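Local structure of SusD-like carbohydrate binding protein (3LEW) at residues L89-I94 / P150-S155. The protein probably binds carbohydrate at the outer membrane as a member of the SusD family, helping a gut bacterium capture nutrients. Residues are numbered along the deposited sequence; the frame is centred on the assembly and turned at random.
Sequences LAYRVI and PIYTQS
Pro150, just after strand 147-149 in sequence, receives the phenol end of Tyr91 from helix 81-103. Tyr91 OH donates a hydrogen bond of 2.7 Å to Pro150 O, meeting a lone pair in the carbonyl plane at a C=O...O angle of 135°. The carbonyl oxygen lies at the edge of the Tyr91 ring, near its plane. The pyrrolidine also borders the hydroxyl, with Pro150 CD 3.2 Å from Tyr91 OH, and the two side chains cross at about a right angle. Tyr152 points back: CD2 and CE2, at the edge of its ring, meet Tyr91 CD1 and CE1, with Tyr152 CD2 3.8 Å from Tyr91 CE1. The ring planes stand at 78° with centroids 5.9 Å apart, an oblique pair; the Tyr152 hydroxyl is hydrogen-bonded to a pentaethylene glycol, probably from the crystallisation liquor. With CG anti to the carbonyl carbon (chi1 -76°), the Tyr91 ring carries its hydroxyl to Pro150 and its CD1-CE1 side to Tyr152. One helical turn onward, Ile94 CG2 lies 3.9 Å from Tyr152 O, an oxygen that takes hydrogen bonds from Asn98 and Tyr129. Farther along, the backbone N of Ser155 bonds to Asp102 and its OG to Asn95, so helix 81-103 follows the loop over several turns. A phenylalanine in place of Tyr91 would probably keep much of the ring packing but leave Pro150 O without its hydroxyl donor and the chain here less firmly held to the helix. This is plain packing of a loop on a helix, within the TPR-clan starch-binding family region. Its chemistry is mixed: one directional bond to a main-chain carbonyl fixes where the phenol hydroxyl sits, while apolar ring contact holds its flank, and together they tie loop to helix.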
loop_
_atom_site.group_PDB
_atom_site.type_symbol
_atom_site.label_atom_id
_atom_site.label_comp_id
_atom_site.label_asym_id
_atom_site.label_seq_id
_atom_site.Cartn_x
_atom_site.Cartn_y
_atom_site.Cartn_z
ATOM N N LEU A 89 0.607 -14.580 -5.203
ATOM C CA LEU A 89 0.324 -14.385 -3.788
ATOM C C LEU A 89 -1.180 -14.222 -3.587
ATOM O O LEU A 89 -1.739 -14.866 -2.679
ATOM C CB LEU A 89 1.049 -13.194 -3.175
ATOM C CG LEU A 89 2.576 -13.253 -3.103
ATOM C CD1 LEU A 89 3.114 -11.943 -2.491
ATOM C CD2 LEU A 89 3.094 -14.551 -2.374
ATOM N N ALA A 90 -1.828 -13.387 -4.407
ATOM C CA ALA A 90 -3.256 -13.149 -4.254
ATOM C C ALA A 90 -4.033 -14.478 -4.311
ATOM O O ALA A 90 -4.831 -14.793 -3.429
ATOM C CB ALA A 90 -3.790 -12.158 -5.330
ATOM N N TYR A 91 -3.785 -15.294 -5.334
ATOM C CA TYR A 91 -4.596 -16.477 -5.541
ATOM C C TYR A 91 -4.215 -17.652 -4.661
ATOM O O TYR A 91 -5.099 -18.395 -4.223
ATOM C CB TYR A 91 -4.705 -16.864 -7.043
ATOM C CG TYR A 91 -5.664 -15.930 -7.755
ATOM C CD1 TYR A 91 -7.038 -16.066 -7.606
ATOM C CD2 TYR A 91 -5.199 -14.856 -8.518
ATOM C CE1 TYR A 91 -7.920 -15.205 -8.198
ATOM C CE2 TYR A 91 -6.093 -13.996 -9.148
ATOM C CZ TYR A 91 -7.441 -14.144 -8.976
ATOM O OH TYR A 91 -8.340 -13.275 -9.592
ATOM N N ARG A 92 -2.929 -17.820 -4.339
ATOM C CA ARG A 92 -2.575 -18.890 -3.419
ATOM C C ARG A 92 -3.132 -18.634 -2.021
ATOM O O ARG A 92 -3.601 -19.591 -1.368
ATOM C CB ARG A 92 -1.075 -19.167 -3.415
ATOM C CG ARG A 92 -0.654 -19.733 -4.742
ATOM C CD ARG A 92 0.773 -20.153 -4.756
ATOM N NE ARG A 92 1.127 -20.694 -6.071
ATOM N N VAL A 93 -3.160 -17.377 -1.589
ATOM C CA VAL A 93 -3.605 -17.045 -0.224
ATOM C C VAL A 93 -5.136 -17.005 -0.181
ATOM O O VAL A 93 -5.748 -17.525 0.768
ATOM C CB VAL A 93 -2.915 -15.826 0.341
ATOM C CG1 VAL A 93 -3.392 -15.530 1.808
ATOM C CG2 VAL A 93 -1.397 -16.053 0.335
ATOM N N ILE A 94 -5.754 -16.549 -1.264
ATOM C CA ILE A 94 -7.218 -16.740 -1.402
ATOM C C ILE A 94 -7.570 -18.213 -1.271
ATOM O O ILE A 94 -8.568 -18.579 -0.627
ATOM C CB ILE A 94 -7.761 -16.133 -2.735
ATOM C CG1 ILE A 94 -7.821 -14.594 -2.655
ATOM C CG2 ILE A 94 -9.142 -16.763 -3.117
ATOM C CD1 ILE A 94 -8.036 -13.882 -4.052
ATOM N N PRO A 150 -10.700 -13.149 -11.952
ATOM C CA PRO A 150 -11.645 -14.207 -11.557
ATOM C C PRO A 150 -11.865 -14.228 -10.056
ATOM O O PRO A 150 -10.936 -13.914 -9.284
ATOM C CB PRO A 150 -10.965 -15.500 -12.031
ATOM C CG PRO A 150 -9.653 -15.112 -12.627
ATOM C CD PRO A 150 -9.439 -13.668 -12.532
ATOM N N ILE A 151 -13.075 -14.593 -9.657
ATOM C CA ILE A 151 -13.440 -14.699 -8.245
ATOM C C ILE A 151 -13.653 -16.140 -7.904
ATOM O O ILE A 151 -14.474 -16.802 -8.534
ATOM C CB ILE A 151 -14.736 -13.910 -7.949
ATOM C CG1 ILE A 151 -14.491 -12.426 -8.188
ATOM C CG2 ILE A 151 -15.200 -14.156 -6.502
ATOM C CD1 ILE A 151 -15.717 -11.535 -8.012
ATOM N N TYR A 152 -12.906 -16.639 -6.918
ATOM C CA TYR A 152 -13.124 -17.975 -6.373
ATOM C C TYR A 152 -13.500 -17.877 -4.915
ATOM O O TYR A 152 -12.843 -17.139 -4.123
ATOM C CB TYR A 152 -11.851 -18.840 -6.472
ATOM C CG TYR A 152 -11.334 -18.941 -7.862
ATOM C CD1 TYR A 152 -11.933 -19.762 -8.773
ATOM C CD2 TYR A 152 -10.258 -18.151 -8.291
ATOM C CE1 TYR A 152 -11.476 -19.836 -10.097
ATOM C CE2 TYR A 152 -9.796 -18.230 -9.583
ATOM C CZ TYR A 152 -10.413 -19.051 -10.484
ATOM O OH TYR A 152 -9.967 -19.113 -11.794
ATOM N N THR A 153 -14.538 -18.627 -4.559
ATOM C CA THR A 153 -15.031 -18.680 -3.186
ATOM C C THR A 153 -15.068 -20.107 -2.635
ATOM O O THR A 153 -15.558 -20.323 -1.522
ATOM C CB THR A 153 -16.413 -18.000 -3.057
ATOM O OG1 THR A 153 -17.396 -18.722 -3.832
ATOM C CG2 THR A 153 -16.345 -16.566 -3.494
ATOM N N GLN A 154 -14.538 -21.055 -3.404
ATOM C CA GLN A 154 -14.370 -22.464 -2.994
ATOM C C GLN A 154 -12.910 -22.858 -3.243
ATOM O O GLN A 154 -12.286 -22.309 -4.183
ATOM C CB GLN A 154 -15.254 -23.390 -3.842
ATOM N N SER A 155 -12.380 -23.796 -2.443
ATOM C CA SER A 155 -10.954 -24.170 -2.541
ATOM C C SER A 155 -10.582 -24.736 -3.932
ATOM O O SER A 155 -11.342 -25.506 -4.545
ATOM C CB SER A 155 -10.486 -25.111 -1.403
ATOM O OG SER A 155 -9.140 -24.765 -1.043
#